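Local coordinates for protein endonuclease IV (Thermus thermophilus, PDB 3AAM) that cleaves the DNA backbone at apurinic or apyrimidinic sites as a metal-dependent endonuclease of base excision repair, at residues P134-A142 / Q165-A176; A150-L158 / V187-V195. All blocks are in the same frame, centred on the assembly; numbering follows the deposited sequence.

Contact 1: P134-A142 / Q165-A176. With MN (manganese (II) ion), chain B.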
loop_
_atom_site.group_PDB
_atom_site.type_symbol
_atom_site.label_atom_id
_atom_site.label_comp_id
_atom_site.label_asym_id
_atom_site.label_seq_id
_atom_site.Cartn_x
_atom_site.Cartn_y
_atom_site.Cartn_z
ATOM N N PRO A 134 -12.724 -5.408 -5.581
ATOM C CA PRO A 134 -11.784 -4.926 -4.567
ATOM C C PRO A 134 -11.931 -3.437 -4.286
ATOM O O PRO A 134 -12.619 -2.719 -5.008
ATOM C CB PRO A 134 -10.430 -5.258 -5.179
ATOM C CG PRO A 134 -10.675 -5.018 -6.625
ATOM C CD PRO A 134 -12.022 -5.680 -6.848
ATOM N N VAL A 135 -11.272 -2.984 -3.227
ATOM C CA VAL A 135 -11.304 -1.580 -2.844
ATOM C C VAL A 135 -9.994 -0.909 -3.252
ATOM O O VAL A 135 -8.913 -1.424 -2.973
ATOM C CB VAL A 135 -11.477 -1.426 -1.319
ATOM C CG1 VAL A 135 -11.443 0.050 -0.936
ATOM C CG2 VAL A 135 -12.793 -2.068 -0.878
ATOM N N LEU A 136 -10.096 0.238 -3.916
ATOM C CA LEU A 136 -8.917 0.986 -4.339
ATOM C C LEU A 136 -8.502 1.939 -3.224
ATOM O O LEU A 136 -9.323 2.694 -2.703
ATOM C CB LEU A 136 -9.217 1.772 -5.619
ATOM C CG LEU A 136 -8.101 2.656 -6.189
ATOM C CD1 LEU A 136 -6.870 1.826 -6.536
ATOM C CD2 LEU A 136 -8.624 3.361 -7.438
ATOM N N LEU A 137 -7.222 1.890 -2.865
ATOM C CA LEU A 137 -6.670 2.723 -1.809
ATOM C C LEU A 137 -5.699 3.736 -2.390
ATOM O O LEU A 137 -4.875 3.393 -3.235
ATOM C CB LEU A 137 -5.916 1.859 -0.796
ATOM C CG LEU A 137 -6.680 0.715 -0.140
ATOM C CD1 LEU A 137 -5.775 -0.021 0.837
ATOM C CD2 LEU A 137 -7.903 1.275 0.569
ATOM N N VAL A 138 -5.801 4.984 -1.944
ATOM C CA VAL A 138 -4.889 6.023 -2.408
ATOM C C VAL A 138 -3.954 6.334 -1.247
ATOM O O VAL A 138 -4.399 6.476 -0.108
ATOM C CB VAL A 138 -5.638 7.310 -2.836
ATOM C CG1 VAL A 138 -6.468 7.031 -4.080
ATOM C CG2 VAL A 138 -6.526 7.810 -1.710
ATOM N N GLU A 139 -2.661 6.424 -1.535
ATOM C CA GLU A 139 -1.672 6.695 -0.496
ATOM C C GLU A 139 -1.401 8.179 -0.335
ATOM O O GLU A 139 -1.539 8.950 -1.281
ATOM C CB GLU A 139 -0.329 6.031 -0.835
ATOM C CG GLU A 139 -0.413 4.728 -1.611
ATOM C CD GLU A 139 0.957 4.209 -2.054
ATOM O OE1 GLU A 139 1.824 5.026 -2.445
ATOM O OE2 GLU A 139 1.160 2.977 -2.028
ATOM N N ASN A 140 -1.018 8.577 0.873
ATOM C CA ASN A 140 -0.635 9.962 1.095
ATOM C C ASN A 140 0.795 9.981 0.557
ATOM O O ASN A 140 1.445 8.931 0.466
ATOM C CB ASN A 140 -0.651 10.318 2.582
ATOM C CG ASN A 140 0.207 9.389 3.413
ATOM O OD1 ASN A 140 -0.077 8.198 3.518
ATOM N ND2 ASN A 140 1.260 9.932 4.014
ATOM N N THR A 141 1.291 11.158 0.193
ATOM C CA THR A 141 2.627 11.268 -0.377
ATOM C C THR A 141 3.545 12.239 0.349
ATOM O O THR A 141 3.123 12.963 1.251
ATOM C CB THR A 141 2.553 11.707 -1.845
ATOM O OG1 THR A 141 2.031 13.041 -1.914
ATOM C CG2 THR A 141 1.640 10.779 -2.626
ATOM N N ALA A 142 4.809 12.246 -0.065
ATOM C CA ALA A 142 5.809 13.127 0.516
ATOM C C ALA A 142 5.552 14.571 0.087
ATOM O O ALA A 142 6.060 15.513 0.696
ATOM C CB ALA A 142 7.202 12.686 0.076
ATOM N N GLN A 165 -10.654 4.371 -0.603
ATOM C CA GLN A 165 -10.249 4.459 0.785
ATOM C C GLN A 165 -8.789 4.869 0.804
ATOM O O GLN A 165 -8.207 5.122 -0.250
ATOM C CB GLN A 165 -10.495 3.141 1.521
ATOM C CG GLN A 165 -11.978 2.943 1.822
ATOM C CD GLN A 165 -12.258 1.753 2.708
ATOM O OE1 GLN A 165 -11.650 1.598 3.768
ATOM N NE2 GLN A 165 -13.196 0.905 2.286
ATOM N N VAL A 166 -8.189 4.923 1.986
ATOM C CA VAL A 166 -6.816 5.395 2.097
ATOM C C VAL A 166 -5.794 4.433 2.680
ATOM O O VAL A 166 -6.111 3.601 3.528
ATOM C CB VAL A 166 -6.793 6.700 2.945
ATOM C CG1 VAL A 166 -5.361 7.104 3.284
ATOM C CG2 VAL A 166 -7.502 7.811 2.191
ATOM N N CYS A 167 -4.561 4.554 2.192
ATOM C CA CYS A 167 -3.445 3.779 2.709
ATOM C C CYS A 167 -2.472 4.803 3.283
ATOM O O CYS A 167 -1.988 5.679 2.571
ATOM C CB CYS A 167 -2.736 2.985 1.609
ATOM S SG CYS A 167 -1.175 2.244 2.185
ATOM N N LEU A 168 -2.206 4.707 4.577
ATOM C CA LEU A 168 -1.274 5.621 5.212
ATOM C C LEU A 168 0.149 5.104 5.091
ATOM O O LEU A 168 0.429 3.966 5.468
ATOM C CB LEU A 168 -1.602 5.771 6.697
ATOM C CG LEU A 168 -0.482 6.392 7.540
ATOM C CD1 LEU A 168 -0.306 7.864 7.164
ATOM C CD2 LEU A 168 -0.807 6.239 9.017
ATOM N N ASP A 169 1.038 5.928 4.544
ATOM C CA ASP A 169 2.443 5.557 4.459
ATOM C C ASP A 169 3.146 6.496 5.434
ATOM O O ASP A 169 3.145 7.718 5.259
ATOM C CB ASP A 169 3.003 5.737 3.046
ATOM C CG ASP A 169 4.447 5.271 2.936
ATOM O OD1 ASP A 169 5.292 5.766 3.718
ATOM O OD2 ASP A 169 4.742 4.410 2.078
ATOM N N THR A 170 3.720 5.922 6.483
ATOM C CA THR A 170 4.404 6.701 7.506
ATOM C C THR A 170 5.655 7.431 7.017
ATOM O O THR A 170 5.995 8.499 7.534
ATOM C CB THR A 170 4.775 5.798 8.680
ATOM O OG1 THR A 170 5.341 4.584 8.172
ATOM C CG2 THR A 170 3.536 5.467 9.505
ATOM N N CYS A 171 6.347 6.860 6.037
ATOM C CA CYS A 171 7.544 7.499 5.493
ATOM C C CYS A 171 7.100 8.737 4.734
ATOM O O CYS A 171 7.658 9.823 4.908
ATOM C CB CYS A 171 8.280 6.550 4.541
ATOM S SG CYS A 171 9.710 7.291 3.697
ATOM N N HIS A 172 6.087 8.573 3.890
ATOM C CA HIS A 172 5.566 9.691 3.111
ATOM C C HIS A 172 5.075 10.806 4.028
ATOM O O HIS A 172 5.350 11.983 3.789
ATOM C CB HIS A 172 4.407 9.232 2.227
ATOM C CG HIS A 172 4.803 8.253 1.167
ATOM N ND1 HIS A 172 3.894 7.705 0.291
ATOM C CD2 HIS A 172 6.005 7.719 0.846
ATOM C CE1 HIS A 172 4.517 6.872 -0.524
ATOM N NE2 HIS A 172 5.799 6.863 -0.208
ATOM N N ALA A 173 4.349 10.425 5.074
ATOM C CA ALA A 173 3.811 11.393 6.024
ATOM C C ALA A 173 4.932 12.182 6.688
ATOM O O ALA A 173 4.866 13.407 6.792
ATOM C CB ALA A 173 2.969 10.683 7.084
ATOM N N TYR A 174 5.966 11.473 7.125
ATOM C CA TYR A 174 7.100 12.111 7.783
ATOM C C TYR A 174 7.762 13.090 6.818
ATOM O O TYR A 174 8.044 14.235 7.174
ATOM C CB TYR A 174 8.103 11.046 8.230
ATOM C CG TYR A 174 9.166 11.551 9.180
ATOM C CD1 TYR A 174 8.821 12.063 10.428
ATOM C CD2 TYR A 174 10.514 11.506 8.835
ATOM C CE1 TYR A 174 9.793 12.522 11.311
ATOM C CE2 TYR A 174 11.496 11.962 9.712
ATOM C CZ TYR A 174 11.125 12.469 10.947
ATOM O OH TYR A 174 12.086 12.924 11.821
ATOM N N ALA A 175 8.000 12.637 5.590
ATOM C CA ALA A 175 8.636 13.478 4.583
ATOM C C ALA A 175 7.797 14.704 4.258
ATOM O O ALA A 175 8.331 15.744 3.885
ATOM C CB ALA A 175 8.897 12.674 3.315
ATOM N N ALA A 176 6.483 14.585 4.410
ATOM C CA ALA A 176 5.580 15.688 4.115
ATOM C C ALA A 176 5.487 16.710 5.242
ATOM O O ALA A 176 5.041 17.838 5.021
ATOM C CB ALA A 176 4.195 15.149 3.794
HETATM MN MN MN B . 7.478 5.718 -1.162
HETATM O O HOH W 1 9.206 4.936 -2.808
#

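Contact 2: A150-L158 / V187-V195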
loop_
_atom_site.group_PDB
_atom_site.type_symbol
_atom_site.label_atom_id
_atom_site.label_comp_id
_atom_site.label_asym_id
_atom_site.label_seq_id
_atom_site.Cartn_x
_atom_site.Cartn_y
_atom_site.Cartn_z
ATOM N N ALA A 150 -0.328 15.105 -0.194
ATOM C CA ALA A 150 0.585 15.289 0.933
ATOM C C ALA A 150 -0.210 15.529 2.213
ATOM O O ALA A 150 0.139 15.022 3.278
ATOM C CB ALA A 150 1.523 16.466 0.670
ATOM N N ARG A 151 -1.283 16.306 2.098
ATOM C CA ARG A 151 -2.136 16.626 3.239
ATOM C C ARG A 151 -3.289 15.639 3.376
ATOM O O ARG A 151 -3.933 15.283 2.391
ATOM C CB ARG A 151 -2.706 18.037 3.081
ATOM C CG ARG A 151 -1.681 19.146 3.205
ATOM C CD ARG A 151 -1.254 19.321 4.653
ATOM N NE ARG A 151 -2.386 19.679 5.504
ATOM C CZ ARG A 151 -2.322 19.787 6.826
ATOM N NH1 ARG A 151 -1.176 19.562 7.456
ATOM N NH2 ARG A 151 -3.403 20.124 7.516
ATOM N N PHE A 152 -3.562 15.205 4.602
ATOM C CA PHE A 152 -4.652 14.267 4.818
ATOM C C PHE A 152 -5.975 14.857 4.341
ATOM O O PHE A 152 -6.825 14.130 3.831
ATOM C CB PHE A 152 -4.756 13.876 6.296
ATOM C CG PHE A 152 -3.538 13.166 6.828
ATOM C CD1 PHE A 152 -2.741 12.396 5.985
ATOM C CD2 PHE A 152 -3.211 13.234 8.178
ATOM C CE1 PHE A 152 -1.633 11.704 6.482
ATOM C CE2 PHE A 152 -2.109 12.548 8.685
ATOM C CZ PHE A 152 -1.319 11.780 7.835
ATOM N N GLU A 153 -6.147 16.169 4.495
ATOM C CA GLU A 153 -7.383 16.818 4.061
ATOM C C GLU A 153 -7.594 16.675 2.561
ATOM O O GLU A 153 -8.732 16.608 2.095
ATOM C CB GLU A 153 -7.381 18.313 4.408
ATOM C CG GLU A 153 -7.596 18.652 5.876
ATOM C CD GLU A 153 -6.399 18.324 6.747
ATOM O OE1 GLU A 153 -5.291 18.128 6.201
ATOM O OE2 GLU A 153 -6.568 18.278 7.984
ATOM N N GLU A 154 -6.502 16.642 1.800
ATOM C CA GLU A 154 -6.627 16.506 0.355
ATOM C C GLU A 154 -7.096 15.097 0.027
ATOM O O GLU A 154 -7.923 14.905 -0.865
ATOM C CB GLU A 154 -5.299 16.796 -0.351
ATOM C CG GLU A 154 -5.437 16.809 -1.874
ATOM C CD GLU A 154 -4.243 17.424 -2.580
ATOM O OE1 GLU A 154 -3.213 16.737 -2.739
ATOM O OE2 GLU A 154 -4.333 18.606 -2.965
ATOM N N LEU A 155 -6.566 14.116 0.753
ATOM C CA LEU A 155 -6.965 12.729 0.538
ATOM C C LEU A 155 -8.438 12.567 0.876
ATOM O O LEU A 155 -9.159 11.838 0.198
ATOM C CB LEU A 155 -6.144 11.776 1.410
ATOM C CG LEU A 155 -4.716 11.457 0.966
ATOM C CD1 LEU A 155 -3.876 12.718 1.007
ATOM C CD2 LEU A 155 -4.122 10.388 1.871
ATOM N N ALA A 156 -8.886 13.239 1.933
ATOM C CA ALA A 156 -10.284 13.144 2.328
ATOM C C ALA A 156 -11.168 13.640 1.184
ATOM O O ALA A 156 -12.216 13.062 0.905
ATOM C CB ALA A 156 -10.534 13.963 3.584
ATOM N N TRP A 157 -10.745 14.711 0.520
ATOM C CA TRP A 157 -11.521 15.231 -0.596
ATOM C C TRP A 157 -11.475 14.252 -1.772
ATOM O O TRP A 157 -12.490 14.008 -2.428
ATOM C CB TRP A 157 -10.987 16.593 -1.051
ATOM C CG TRP A 157 -11.594 17.016 -2.352
ATOM C CD1 TRP A 157 -12.830 17.566 -2.545
ATOM C CD2 TRP A 157 -11.042 16.802 -3.656
ATOM N NE1 TRP A 157 -13.084 17.701 -3.890
ATOM C CE2 TRP A 157 -12.003 17.238 -4.594
ATOM C CE3 TRP A 157 -9.828 16.277 -4.121
ATOM C CZ2 TRP A 157 -11.787 17.165 -5.974
ATOM C CZ3 TRP A 157 -9.613 16.206 -5.491
ATOM C CH2 TRP A 157 -10.591 16.647 -6.402
ATOM N N LEU A 158 -10.294 13.695 -2.026
ATOM C CA LEU A 158 -10.100 12.747 -3.119
ATOM C C LEU A 158 -11.034 11.547 -3.052
ATOM O O LEU A 158 -11.547 11.101 -4.078
ATOM C CB LEU A 158 -8.654 12.235 -3.144
ATOM C CG LEU A 158 -7.585 13.036 -3.889
ATOM C CD1 LEU A 158 -6.248 12.325 -3.761
ATOM C CD2 LEU A 158 -7.962 13.165 -5.360
ATOM N N VAL A 187 -0.252 12.380 14.807
ATOM C CA VAL A 187 -0.388 12.186 13.370
ATOM C C VAL A 187 -1.623 11.338 13.095
ATOM O O VAL A 187 -2.373 11.602 12.158
ATOM C CB VAL A 187 0.855 11.489 12.773
ATOM C CG1 VAL A 187 0.625 11.183 11.300
ATOM C CG2 VAL A 187 2.075 12.389 12.925
ATOM N N LEU A 188 -1.842 10.313 13.913
ATOM C CA LEU A 188 -3.010 9.473 13.717
ATOM C C LEU A 188 -4.273 10.244 14.081
ATOM O O LEU A 188 -5.326 10.014 13.493
ATOM C CB LEU A 188 -2.909 8.189 14.544
ATOM C CG LEU A 188 -1.811 7.223 14.090
ATOM C CD1 LEU A 188 -1.825 6.007 14.998
ATOM C CD2 LEU A 188 -2.030 6.810 12.641
ATOM N N ASP A 189 -4.171 11.163 15.041
ATOM C CA ASP A 189 -5.336 11.957 15.425
ATOM C C ASP A 189 -5.726 12.842 14.251
ATOM O O ASP A 189 -6.907 13.037 13.971
ATOM C CB ASP A 189 -5.040 12.858 16.630
ATOM C CG ASP A 189 -4.643 12.079 17.868
ATOM O OD1 ASP A 189 -5.098 10.929 18.037
ATOM O OD2 ASP A 189 -3.880 12.632 18.689
ATOM N N ALA A 190 -4.717 13.384 13.573
ATOM C CA ALA A 190 -4.940 14.255 12.427
ATOM C C ALA A 190 -5.566 13.471 11.284
ATOM O O ALA A 190 -6.473 13.953 10.605
ATOM C CB ALA A 190 -3.618 14.878 11.977
ATOM N N LEU A 191 -5.088 12.251 11.078
ATOM C CA LEU A 191 -5.620 11.421 10.012
ATOM C C LEU A 191 -7.073 11.047 10.286
ATOM O O LEU A 191 -7.896 11.016 9.371
ATOM C CB LEU A 191 -4.771 10.156 9.849
ATOM C CG LEU A 191 -5.154 9.231 8.692
ATOM C CD1 LEU A 191 -5.053 9.986 7.370
ATOM C CD2 LEU A 191 -4.228 8.016 8.683
ATOM N N ASP A 192 -7.391 10.770 11.548
ATOM C CA ASP A 192 -8.747 10.397 11.918
ATOM C C ASP A 192 -9.708 11.572 11.750
ATOM O O ASP A 192 -10.858 11.393 11.348
ATOM C CB ASP A 192 -8.780 9.904 13.364
ATOM C CG ASP A 192 -10.111 9.291 13.733
ATOM O OD1 ASP A 192 -10.621 8.471 12.940
ATOM O OD2 ASP A 192 -10.644 9.624 14.814
ATOM N N ARG A 193 -9.231 12.773 12.053
ATOM C CA ARG A 193 -10.064 13.960 11.923
ATOM C C ARG A 193 -10.335 14.300 10.460
ATOM O O ARG A 193 -11.464 14.610 10.086
ATOM C CB ARG A 193 -9.399 15.161 12.607
ATOM C CG ARG A 193 -10.156 16.465 12.400
ATOM C CD ARG A 193 -9.549 17.637 13.165
ATOM N NE ARG A 193 -8.177 17.938 12.762
ATOM C CZ ARG A 193 -7.096 17.371 13.293
ATOM N NH1 ARG A 193 -5.889 17.706 12.858
ATOM N NH2 ARG A 193 -7.222 16.477 14.264
ATOM N N ALA A 194 -9.293 14.235 9.638
ATOM C CA ALA A 194 -9.414 14.560 8.222
ATOM C C ALA A 194 -10.052 13.471 7.366
ATOM O O ALA A 194 -10.999 13.730 6.625
ATOM C CB ALA A 194 -8.041 14.913 7.658
ATOM N N VAL A 195 -9.536 12.254 7.474
ATOM C CA VAL A 195 -10.029 11.138 6.673
ATOM C C VAL A 195 -10.954 10.197 7.426
ATOM O O VAL A 195 -11.996 9.783 6.905
ATOM C CB VAL A 195 -8.837 10.325 6.109
ATOM C CG1 VAL A 195 -9.327 9.047 5.442
ATOM C CG2 VAL A 195 -8.063 11.176 5.108
#

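Contact 1: P134-A142 / Q165-A176
Two neighbouring parallel strands of the TIM barrel, 135-139 and 165-169, meet here and lead at their C-terminal ends to the metal site. Gln165 N gives to Leu136 O, Val138 N to Gln165 O, and Cys167 N to Val138 O. Just after strand 135-139, Asn140 bridges to the end of strand 165-169. Its CG stands between the backbone N and the carbonyl carbon (chi1 55°), which turns the amide across to Asp169. Asn140 OD1 accepts from Asp169 N on a lone pair at 2.7 Å, with an N-H...O angle of 169°. Asn140 ND2 gives to Asp169 O at 3.2 Å, and that oxygen also accepts from Ala173 N. The amide is thus held at both ends and cannot easily flip. His172 ND1 gives to Asn140 O at 2.7 Å, close to the ring plane, while Asp169 CG lies over one ring face. These contacts fix the ring's rotation, and His172 NE2 binds manganese at 2.2 Å. Asp169 also caps helix 170-176, with OD1 accepting from His172 N at 2.9 Å. Asp217 and His219 complete the protein ligands of the metal. Strand 104-107 pairs with the other edge of strand 135-139, and helix 152-159 packs on Val138 and Val166.

Contact 2: A150-L158 / V187-V195
Phe152 plugs into helix 184-194 as a knob into a hole, formed by Val187, Ala190, Leu191 and Ala194. The contact joins two outer helices of the TIM barrel. Their short segments run at 29° to each other, with axes 9.0 Å apart. The CG of Phe152 is anti to its own carbonyl carbon (chi1 -62°), and this carries the ring over to the other helix. Leu191 has CG anti to the backbone N (chi1 -176°), which, with the turn at chi2, brings CD1 over the middle of one ring face. This is a CH-pi contact, with Leu191 CD1 3.6 Å from the centroid of the Phe152 ring. Farther along the ring, Phe152 CZ meets Val187 CG1 at 4.0 Å. At the root of the side chain, Phe152 CB rests on Ala194 CB at 3.7 Å. With an alanine here the hole on helix 184-194 would probably go unfilled, and Leu191 CD1 would lose the ring it lies on. Tyr178 stacks on Phe152 as well, and its OH is hydrogen-bonded to Phe152 N. The carboxylate of Glu153 reaches back to Ala194 CB, while Glu153 OE1 forms a salt bridge with Arg151 NH2. No hydrogen bond links the two helices. Where helix 184-194 ends, Val195 CG2 lies 3.4 Å from Phe152 O, and Ala156 CB comes to 3.1 Å from Ala194 O.

The helices of contact 2 pack outside the strands of contact 1, and the centres of the two contacts are about 10 Å apart. Helix 152-159, one half of contact 2, connects strands 135-139 and 165-169 in a beta-alpha-beta unit and packs on their outer side. Leu155 links them: its CD2 lies 3.5 Å from Asn140 CB and 3.8 Å from Val166 CG1. Helix 184-194, the other half, touches strand 165-169 where Leu188 CD2 meets Leu168 CD2 at 3.9 Å. Contact 1 carries the manganese ligand His172. Contact 2 stands back from the metal: the side chain of Leu155 is about 13 Å from manganese, and that of Phe152 about 8 Å from that of His172.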